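Local coordinates for protein putative methyltransferase (Porphyromonas gingivalis, PDB 3LL7) that is a putative methyltransferase whose substrate is not established, at residues Tyr286-Asp291 / Met396-Lys401; Lys318-Ser323 / Cys367-Leu372; Thr390-Thr395 / Val402-Arg407. All coordinates share one frame; numbering follows the deposited sequence.

Interaction 1: residues Tyr286-Asp291 / Met396-Lys401; sequences YTDSID and MADGKK. With FMT (formic acid), chain J.
Selenomethionine Met396 reaches across to the backbone of Thr287-Ile290 through CB, CG and the terminal methyl CE. Its CB lies 3.7 Å from Asp288 O, and CG stays at a similar distance from the same oxygen. The chain then bends at chi2 and again at chi3 (-56° and -68°), which carries SE back and lays CE against the peptide after Ser289, 3.4 Å from Ser289 C. CE also comes near Ile290 CD1, at 4.3 Å.

Beside it a backbone bond ties the two loops: Ala397 N donates to Thr287 O at 3.0 Å, approaching from above the carbonyl plane. The methyl of Ala397 packs on Tyr286 CB. Further out, the carboxylates of Asp288 and Asp398 stack with their planes 23° apart, and Asp288 OD1 is 3.9 Å from Asp398 OD2. This proximity of like charges is probably eased by the salt bridge from Lys400 NZ to Asp398 OD2 (2.9 Å). A water lies within hydrogen-bonding distance of Asp288 O and Asp398 OD1. Asp398 OD1 also accepts from Lys400 N in an Asx turn that overlaps the end of the type I turn Met396-Gly399.

That type I turn closes the hairpin of strands 389-395 and 401-408; the loop between helix 276-281 and strand 293-297 lies against it, with Leu319 of strand 317-320 packing on Thr287, Ile290 and Met396.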
loop_
_atom_site.group_PDB
_atom_site.type_symbol
_atom_site.label_atom_id
_atom_site.label_comp_id
_atom_site.label_asym_id
_atom_site.label_seq_id
_atom_site.Cartn_x
_atom_site.Cartn_y
_atom_site.Cartn_z
ATOM N N TYR A 286 -4.488 13.766 -28.554
ATOM C CA TYR A 286 -3.200 14.031 -27.966
ATOM C C TYR A 286 -2.795 15.379 -28.495
ATOM O O TYR A 286 -3.058 15.720 -29.649
ATOM C CB TYR A 286 -2.200 12.929 -28.315
ATOM C CG TYR A 286 -2.552 11.638 -27.614
ATOM C CD1 TYR A 286 -2.152 11.409 -26.302
ATOM C CD2 TYR A 286 -3.317 10.671 -28.244
ATOM C CE1 TYR A 286 -2.490 10.251 -25.637
ATOM C CE2 TYR A 286 -3.673 9.504 -27.586
ATOM C CZ TYR A 286 -3.244 9.292 -26.285
ATOM O OH TYR A 286 -3.585 8.148 -25.613
ATOM N N THR A 287 -2.185 16.170 -27.636
ATOM C CA THR A 287 -1.918 17.555 -27.952
ATOM C C THR A 287 -0.443 17.843 -28.252
ATOM O O THR A 287 0.456 17.339 -27.566
ATOM C CB THR A 287 -2.483 18.494 -26.852
ATOM O OG1 THR A 287 -2.291 19.851 -27.268
ATOM C CG2 THR A 287 -1.805 18.262 -25.459
ATOM N N ASP A 288 -0.222 18.631 -29.298
ATOM C CA ASP A 288 1.098 19.091 -29.655
ATOM C C ASP A 288 1.486 20.282 -28.808
ATOM O O ASP A 288 2.674 20.645 -28.734
ATOM C CB ASP A 288 1.135 19.514 -31.123
ATOM C CG ASP A 288 1.148 18.343 -32.064
ATOM O OD1 ASP A 288 1.465 17.241 -31.607
ATOM O OD2 ASP A 288 0.848 18.518 -33.269
ATOM N N SER A 289 0.479 20.897 -28.179
ATOM C CA SER A 289 0.674 22.163 -27.477
ATOM C C SER A 289 0.173 22.092 -26.036
ATOM O O SER A 289 -0.724 21.300 -25.695
ATOM C CB SER A 289 -0.009 23.317 -28.232
ATOM O OG SER A 289 -1.399 23.059 -28.327
ATOM N N ILE A 290 0.778 22.921 -25.192
ATOM C CA ILE A 290 0.470 22.918 -23.770
ATOM C C ILE A 290 -0.590 23.954 -23.485
ATOM O O ILE A 290 -0.641 24.993 -24.144
ATOM C CB ILE A 290 1.782 23.143 -22.911
ATOM C CG1 ILE A 290 1.651 22.581 -21.476
ATOM C CG2 ILE A 290 2.186 24.600 -22.880
ATOM C CD1 ILE A 290 1.498 21.027 -21.403
ATOM N N ASP A 291 -1.435 23.680 -22.500
ATOM C CA ASP A 291 -2.445 24.630 -22.072
ATOM C C ASP A 291 -2.068 25.200 -20.689
ATOM O O ASP A 291 -0.998 24.905 -20.132
ATOM C CB ASP A 291 -3.856 23.983 -22.046
ATOM C CG ASP A 291 -4.482 23.821 -23.424
ATOM O OD1 ASP A 291 -4.361 24.730 -24.254
ATOM O OD2 ASP A 291 -5.182 22.791 -23.660
HETATM N N MSE A 396 5.627 15.874 -26.106
HETATM C CA MSE A 396 4.335 16.270 -26.661
HETATM C C MSE A 396 3.907 15.238 -27.727
HETATM O O MSE A 396 4.685 14.352 -28.074
HETATM C CB MSE A 396 4.419 17.689 -27.289
HETATM C CG MSE A 396 4.996 18.748 -26.342
HETATM SE SE MSE A 396 4.013 18.865 -24.673
HETATM C CE MSE A 396 2.347 19.579 -25.317
ATOM N N ALA A 397 2.688 15.383 -28.258
ATOM C CA ALA A 397 2.079 14.340 -29.075
ATOM C C ALA A 397 2.865 14.056 -30.349
ATOM O O ALA A 397 2.828 12.935 -30.855
ATOM C CB ALA A 397 0.645 14.725 -29.424
ATOM N N ASP A 398 3.549 15.084 -30.874
ATOM C CA ASP A 398 4.360 14.925 -32.101
ATOM C C ASP A 398 5.789 14.439 -31.856
ATOM O O ASP A 398 6.609 14.447 -32.775
ATOM C CB ASP A 398 4.388 16.246 -32.900
ATOM C CG ASP A 398 4.924 17.436 -32.083
ATOM O OD1 ASP A 398 5.328 17.297 -30.904
ATOM O OD2 ASP A 398 4.943 18.557 -32.640
ATOM N N GLY A 399 6.079 14.052 -30.618
ATOM C CA GLY A 399 7.377 13.507 -30.227
ATOM C C GLY A 399 8.380 14.553 -29.756
ATOM O O GLY A 399 9.516 14.197 -29.404
ATOM N N LYS A 400 8.011 15.839 -29.778
ATOM C CA LYS A 400 8.967 16.874 -29.362
ATOM C C LYS A 400 9.162 16.844 -27.850
ATOM O O LYS A 400 8.203 16.849 -27.084
ATOM C CB LYS A 400 8.535 18.274 -29.793
ATOM C CG LYS A 400 8.551 18.483 -31.327
ATOM C CD LYS A 400 8.110 19.918 -31.649
ATOM C CE LYS A 400 8.278 20.249 -33.114
ATOM N NZ LYS A 400 7.367 19.409 -33.930
ATOM N N LYS A 401 10.430 16.817 -27.437
ATOM C CA LYS A 401 10.759 16.821 -26.039
ATOM C C LYS A 401 10.777 18.253 -25.575
ATOM O O LYS A 401 11.344 19.144 -26.267
ATOM C CB LYS A 401 12.167 16.194 -25.830
ATOM C CG LYS A 401 12.370 14.762 -26.426
ATOM C CD LYS A 401 11.504 13.685 -25.728
ATOM C CE LYS A 401 11.390 12.336 -26.532
ATOM N NZ LYS A 401 10.583 11.237 -25.808
HETATM C C FMT J . 7.910 8.122 -27.032
HETATM O O1 FMT J . 8.147 9.311 -26.810
HETATM O O2 FMT J . 7.577 7.304 -26.170
HETATM O O HOH W 1 4.947 20.116 -29.857
#

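Interaction 2: residues Lys318-Ser323 / Cys367-Leu372; sequences KLHPNS and CRNFPL. With EDO (1,2-ethanediol), chain B; FMT (formic acid), chain J.
Asn369 ND2 donates to Ser323 OG at 3.2 Å, the hydroxyl lying somewhat out of the amide plane, and the same nitrogen sits over one face of the His320 ring, 3.7 Å from ND1. The amide plane is turned 63° from the ring. Extended away from its own backbone N (chi1 -171°), the Asn369 side chain points at the facing turn, while its CB rests 3.3 Å from Asn322 O. A formic acid molecule, probably from the crystallisation liquor, joins the two sides: Asn369 ND2 donates to its O1 and Asn322 ND2 to its O2, each at 3.1 Å.

These groups belong to a type I turn, His320-Ser323, and to the loop leaving strand 364-368; strands 317-320 and 364-368 are the outermost of a seven-stranded mixed sheet, so the contact brings its two margins together.

Within the turn, Asn322 N donates to His320 ND1 in the ring plane at 2.9 Å, which fixes the ring's rotation. Lys318 NZ bonds both His320 O and Ser323 O, tying the turn's first and last residues. Ser323 OG has a second partner in Thr395 O, and Asn369 O accepts from Thr395 OG1. Arg368, the preceding residue, sends its side chain elsewhere, to a salt bridge with Glu296.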
loop_
_atom_site.group_PDB
_atom_site.type_symbol
_atom_site.label_atom_id
_atom_site.label_comp_id
_atom_site.label_asym_id
_atom_site.label_seq_id
_atom_site.Cartn_x
_atom_site.Cartn_y
_atom_site.Cartn_z
ATOM N N LYS A 318 -4.319 14.738 -23.235
ATOM C CA LYS A 318 -3.124 14.033 -22.752
ATOM C C LYS A 318 -1.980 14.407 -23.686
ATOM O O LYS A 318 -2.212 14.644 -24.872
ATOM C CB LYS A 318 -3.352 12.525 -22.768
ATOM C CG LYS A 318 -2.268 11.739 -22.053
ATOM C CD LYS A 318 -2.835 10.328 -21.682
ATOM C CE LYS A 318 -1.849 9.552 -20.795
ATOM N NZ LYS A 318 -0.729 9.012 -21.565
ATOM N N LEU A 319 -0.753 14.496 -23.171
ATOM C CA LEU A 319 0.361 14.952 -24.004
ATOM C C LEU A 319 0.779 13.955 -25.094
ATOM O O LEU A 319 1.065 14.350 -26.210
ATOM C CB LEU A 319 1.554 15.313 -23.113
ATOM C CG LEU A 319 1.533 16.754 -22.584
ATOM C CD1 LEU A 319 0.232 17.264 -22.029
ATOM C CD2 LEU A 319 2.719 17.004 -21.566
ATOM N N HIS A 320 0.801 12.667 -24.753
ATOM C CA HIS A 320 1.344 11.629 -25.618
ATOM C C HIS A 320 0.906 10.309 -24.971
ATOM O O HIS A 320 0.709 10.264 -23.751
ATOM C CB HIS A 320 2.890 11.727 -25.619
ATOM C CG HIS A 320 3.595 10.782 -26.556
ATOM N ND1 HIS A 320 3.815 9.453 -26.257
ATOM C CD2 HIS A 320 4.178 10.994 -27.762
ATOM C CE1 HIS A 320 4.478 8.881 -27.247
ATOM N NE2 HIS A 320 4.713 9.798 -28.176
ATOM N N PRO A 321 0.745 9.237 -25.764
ATOM C CA PRO A 321 0.356 7.944 -25.145
ATOM C C PRO A 321 1.299 7.481 -24.055
ATOM O O PRO A 321 0.859 6.821 -23.099
ATOM C CB PRO A 321 0.423 6.943 -26.309
ATOM C CG PRO A 321 0.182 7.794 -27.564
ATOM C CD PRO A 321 0.799 9.167 -27.239
ATOM N N ASN A 322 2.597 7.784 -24.209
ATOM C CA ASN A 322 3.583 7.427 -23.156
ATOM C C ASN A 322 3.946 8.572 -22.159
ATOM O O ASN A 322 4.726 8.333 -21.216
ATOM C CB ASN A 322 4.840 6.867 -23.794
ATOM C CG ASN A 322 4.549 5.571 -24.605
ATOM O OD1 ASN A 322 3.705 4.772 -24.215
ATOM N ND2 ASN A 322 5.228 5.391 -25.707
ATOM N N SER A 323 3.402 9.779 -22.355
ATOM C CA SER A 323 3.569 10.861 -21.373
ATOM C C SER A 323 2.326 10.935 -20.486
ATOM O O SER A 323 1.257 11.391 -20.914
ATOM C CB SER A 323 3.785 12.236 -22.056
ATOM O OG SER A 323 4.842 12.174 -22.985
ATOM N N CYS A 367 10.060 13.952 -14.313
ATOM C CA CYS A 367 10.077 13.530 -15.714
ATOM C C CYS A 367 8.931 12.573 -15.995
ATOM O O CYS A 367 8.613 11.706 -15.138
ATOM C CB CYS A 367 11.408 12.848 -16.032
ATOM S SG CYS A 367 12.760 14.013 -16.057
ATOM N N ARG A 368 8.282 12.766 -17.137
ATOM C CA ARG A 368 7.232 11.861 -17.632
ATOM C C ARG A 368 7.429 11.708 -19.114
ATOM O O ARG A 368 6.874 12.508 -19.894
ATOM C CB ARG A 368 5.803 12.386 -17.373
ATOM C CG ARG A 368 5.414 12.527 -15.893
ATOM C CD ARG A 368 5.156 11.161 -15.279
ATOM N NE ARG A 368 4.924 11.276 -13.846
ATOM C CZ ARG A 368 4.974 10.260 -13.004
ATOM N NH1 ARG A 368 5.230 9.025 -13.464
ATOM N NH2 ARG A 368 4.757 10.476 -11.703
ATOM N N ASN A 369 8.171 10.662 -19.483
ATOM C CA ASN A 369 8.566 10.356 -20.865
ATOM C C ASN A 369 9.604 11.368 -21.373
ATOM O O ASN A 369 9.274 12.383 -22.014
ATOM C CB ASN A 369 7.333 10.247 -21.777
ATOM C CG ASN A 369 7.663 9.719 -23.150
ATOM O OD1 ASN A 369 8.744 9.150 -23.367
ATOM N ND2 ASN A 369 6.744 9.901 -24.100
ATOM N N PHE A 370 10.865 11.099 -21.028
ATOM C CA PHE A 370 11.935 12.064 -21.234
ATOM C C PHE A 370 13.259 11.278 -21.247
ATOM O O PHE A 370 13.380 10.288 -20.506
ATOM C CB PHE A 370 11.927 13.107 -20.100
ATOM C CG PHE A 370 12.677 14.355 -20.423
ATOM C CD1 PHE A 370 12.200 15.243 -21.372
ATOM C CD2 PHE A 370 13.908 14.618 -19.788
ATOM C CE1 PHE A 370 12.947 16.410 -21.690
ATOM C CE2 PHE A 370 14.644 15.770 -20.080
ATOM C CZ PHE A 370 14.164 16.653 -21.040
ATOM N N PRO A 371 14.246 11.729 -22.045
ATOM C CA PRO A 371 15.451 10.877 -22.196
ATOM C C PRO A 371 16.418 10.933 -20.997
ATOM O O PRO A 371 17.354 10.106 -20.928
ATOM C CB PRO A 371 16.107 11.430 -23.457
ATOM C CG PRO A 371 15.705 12.891 -23.472
ATOM C CD PRO A 371 14.222 12.796 -23.062
ATOM N N LEU A 372 16.224 11.899 -20.098
ATOM C CA LEU A 372 17.061 11.987 -18.885
ATOM C C LEU A 372 16.226 11.628 -17.662
ATOM O O LEU A 372 15.015 11.846 -17.671
ATOM C CB LEU A 372 17.600 13.408 -18.708
ATOM C CG LEU A 372 18.482 13.931 -19.878
ATOM C CD1 LEU A 372 18.835 15.378 -19.614
ATOM C CD2 LEU A 372 19.719 13.071 -20.081
HETATM C C1 EDO B . 9.944 8.135 -17.471
HETATM O O1 EDO B . 8.600 8.594 -17.433
HETATM C C2 EDO B . 10.771 9.074 -18.338
HETATM O O2 EDO B . 11.142 8.415 -19.539
HETATM C C FMT J . 7.910 8.122 -27.032
HETATM O O1 FMT J . 8.147 9.311 -26.810
HETATM O O2 FMT J . 7.577 7.304 -26.170
#

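Interaction 3: residues Thr390-Thr395 / Val402-Arg407; sequences TLMGTT and VLLLLR
A beta hairpin in the THUMP-like region forms this contact: strands 389-395 and 401-408 run antiparallel, 152° between the short segments, with their axes 4.5 Å apart at closest. Three hydrogen-bonded pairs, Thr390 with Leu406, Met392 with Leu404 and Thr394 with Val402, alternate with the non-hydrogen-bonded pairs Leu391-Leu405 and Gly393-Leu403. Each hydrogen-bonded pair is gripped by two reciprocal bonds; Met392 N to Leu404 O and Leu404 N to Met392 O are both 2.8 Å. In the non-hydrogen-bonded pairs the CA-H groups add contacts to carbonyls, such as Leu391 CA to Leu404 O at 3.2 Å.

Side chains divide between the two faces of the sheet. On the face of Thr390, Met392, Thr394, Val402, Leu404 and Leu406, Met392 CB meets the Leu406 CD1 methyl at 3.8 Å, diagonally across the strands. The selenomethionine tail of Met392 then turns away, bending at chi2 and chi3, toward Leu325 and the neighbouring strand 364-368. Leu404 and Leu406 continue this apolar layer to Ile345 and Phe340 of strand 337-347.

The other face carries Leu391, Leu403 and Leu405. Leu391 CD2 meets Leu405 CD1 at 3.9 Å, the two branches slanting across one another. Gly393 has no side chain, and Leu403 CD2 lies directly against its CA at 3.8 Å.

Near the turn, Thr394 and Val402 stand side by side and point the same way. With chi1 at -168°, Thr394 OG1 lies opposite its own backbone N and bonds Arg368 O on the next strand, while the CG2 methyl is directed at the hairpin partner, where Thr394 CG2 touches Val402 CG2 at 3.7 Å.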
loop_
_atom_site.group_PDB
_atom_site.type_symbol
_atom_site.label_atom_id
_atom_site.label_comp_id
_atom_site.label_asym_id
_atom_site.label_seq_id
_atom_site.Cartn_x
_atom_site.Cartn_y
_atom_site.Cartn_z
ATOM N N THR A 390 8.375 23.622 -10.206
ATOM C CA THR A 390 8.791 22.320 -10.715
ATOM C C THR A 390 9.209 22.455 -12.172
ATOM O O THR A 390 8.512 23.104 -12.959
ATOM C CB THR A 390 7.644 21.314 -10.617
ATOM O OG1 THR A 390 7.332 21.113 -9.237
ATOM C CG2 THR A 390 8.003 19.947 -11.253
ATOM N N LEU A 391 10.345 21.828 -12.526
ATOM C CA LEU A 391 10.725 21.668 -13.934
ATOM C C LEU A 391 10.348 20.250 -14.315
ATOM O O LEU A 391 10.731 19.305 -13.616
ATOM C CB LEU A 391 12.219 21.913 -14.124
ATOM C CG LEU A 391 12.684 23.357 -14.281
ATOM C CD1 LEU A 391 14.234 23.447 -14.090
ATOM C CD2 LEU A 391 12.227 23.849 -15.687
HETATM N N MSE A 392 9.573 20.108 -15.389
HETATM C CA MSE A 392 9.022 18.812 -15.802
HETATM C C MSE A 392 9.529 18.458 -17.199
HETATM O O MSE A 392 9.267 19.171 -18.181
HETATM C CB MSE A 392 7.467 18.855 -15.799
HETATM C CG MSE A 392 6.809 17.627 -16.479
HETATM SE SE MSE A 392 6.861 16.067 -15.346
HETATM C CE MSE A 392 5.654 16.632 -13.965
ATOM N N GLY A 393 10.235 17.352 -17.327
ATOM C CA GLY A 393 10.660 16.924 -18.679
ATOM C C GLY A 393 9.604 15.975 -19.222
ATOM O O GLY A 393 9.216 15.049 -18.536
ATOM N N THR A 394 9.165 16.193 -20.455
ATOM C CA THR A 394 8.114 15.369 -21.039
ATOM C C THR A 394 8.171 15.462 -22.557
ATOM O O THR A 394 9.075 16.122 -23.099
ATOM C CB THR A 394 6.722 15.744 -20.442
ATOM O OG1 THR A 394 5.733 14.748 -20.798
ATOM C CG2 THR A 394 6.274 17.123 -20.889
ATOM N N THR A 395 7.216 14.788 -23.206
ATOM C CA THR A 395 7.151 14.676 -24.660
ATOM C C THR A 395 5.739 14.985 -25.105
ATOM O O THR A 395 4.757 14.419 -24.554
ATOM C CB THR A 395 7.519 13.259 -25.105
ATOM O OG1 THR A 395 8.801 12.915 -24.567
ATOM C CG2 THR A 395 7.567 13.160 -26.656
ATOM N N VAL A 402 10.236 18.470 -24.377
ATOM C CA VAL A 402 10.109 19.820 -23.820
ATOM C C VAL A 402 10.404 19.787 -22.343
ATOM O O VAL A 402 10.291 18.734 -21.697
ATOM C CB VAL A 402 8.660 20.395 -24.028
ATOM C CG1 VAL A 402 8.360 20.556 -25.525
ATOM C CG2 VAL A 402 7.569 19.503 -23.345
ATOM N N LEU A 403 10.736 20.959 -21.804
ATOM C CA LEU A 403 10.751 21.186 -20.357
ATOM C C LEU A 403 9.644 22.161 -20.028
ATOM O O LEU A 403 9.470 23.202 -20.716
ATOM C CB LEU A 403 12.117 21.791 -19.899
ATOM C CG LEU A 403 13.267 20.756 -19.976
ATOM C CD1 LEU A 403 14.635 21.442 -19.876
ATOM C CD2 LEU A 403 13.130 19.795 -18.827
ATOM N N LEU A 404 8.871 21.818 -19.002
ATOM C CA LEU A 404 7.834 22.747 -18.508
ATOM C C LEU A 404 8.264 23.310 -17.178
ATOM O O LEU A 404 8.679 22.564 -16.279
ATOM C CB LEU A 404 6.487 22.021 -18.327
ATOM C CG LEU A 404 6.006 21.075 -19.453
ATOM C CD1 LEU A 404 4.654 20.435 -19.021
ATOM C CD2 LEU A 404 5.840 21.888 -20.759
ATOM N N LEU A 405 8.137 24.630 -17.058
ATOM C CA LEU A 405 8.277 25.321 -15.767
ATOM C C LEU A 405 6.878 25.514 -15.203
ATOM O O LEU A 405 6.030 26.125 -15.846
ATOM C CB LEU A 405 8.993 26.678 -15.932
ATOM C CG LEU A 405 9.202 27.381 -14.570
ATOM C CD1 LEU A 405 10.188 26.517 -13.732
ATOM C CD2 LEU A 405 9.773 28.789 -14.782
ATOM N N LEU A 406 6.650 24.922 -14.023
ATOM C CA LEU A 406 5.313 24.797 -13.415
ATOM C C LEU A 406 5.322 25.388 -12.015
ATOM O O LEU A 406 6.323 25.289 -11.323
ATOM C CB LEU A 406 4.942 23.295 -13.302
ATOM C CG LEU A 406 4.995 22.493 -14.619
ATOM C CD1 LEU A 406 4.711 21.025 -14.335
ATOM C CD2 LEU A 406 3.991 23.084 -15.610
ATOM N N ARG A 407 4.213 25.987 -11.590
ATOM C CA ARG A 407 3.981 26.254 -10.170
ATOM C C ARG A 407 2.722 25.502 -9.718
ATOM O O ARG A 407 1.879 25.201 -10.532
ATOM C CB ARG A 407 3.868 27.760 -9.883
ATOM C CG ARG A 407 2.628 28.425 -10.384
ATOM C CD ARG A 407 2.495 29.838 -9.771
ATOM N NE ARG A 407 1.219 30.407 -10.172
ATOM C CZ ARG A 407 1.008 31.041 -11.323
ATOM N NH1 ARG A 407 -0.208 31.520 -11.612
ATOM N NH2 ARG A 407 2.007 31.199 -12.193
#

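In the fold
The three contacts lie close together, with centres 10 to 12 Å apart. Interaction 3 supplies the hairpin whose turn enters interaction 1, and Met396 SE packs 3.8 Å from Val402 CG2. Interactions 1 and 2 meet where Thr287 N lies 3.2 Å from Lys318 O, a probable hydrogen bond, and where Met396 O packs 3.4 Å from His320 CD2. Thr395 links interaction 3 to both others, its OG1 lying 2.7 Å from Lys401 NZ as well as bonding the loop of interaction 2. Phe370 CD1, packed 3.3 Å from Thr394 N, adds a second tie between interactions 2 and 3. The formic acid bound in interaction 2 also receives a weak bond from Lys401 NZ of interaction 1.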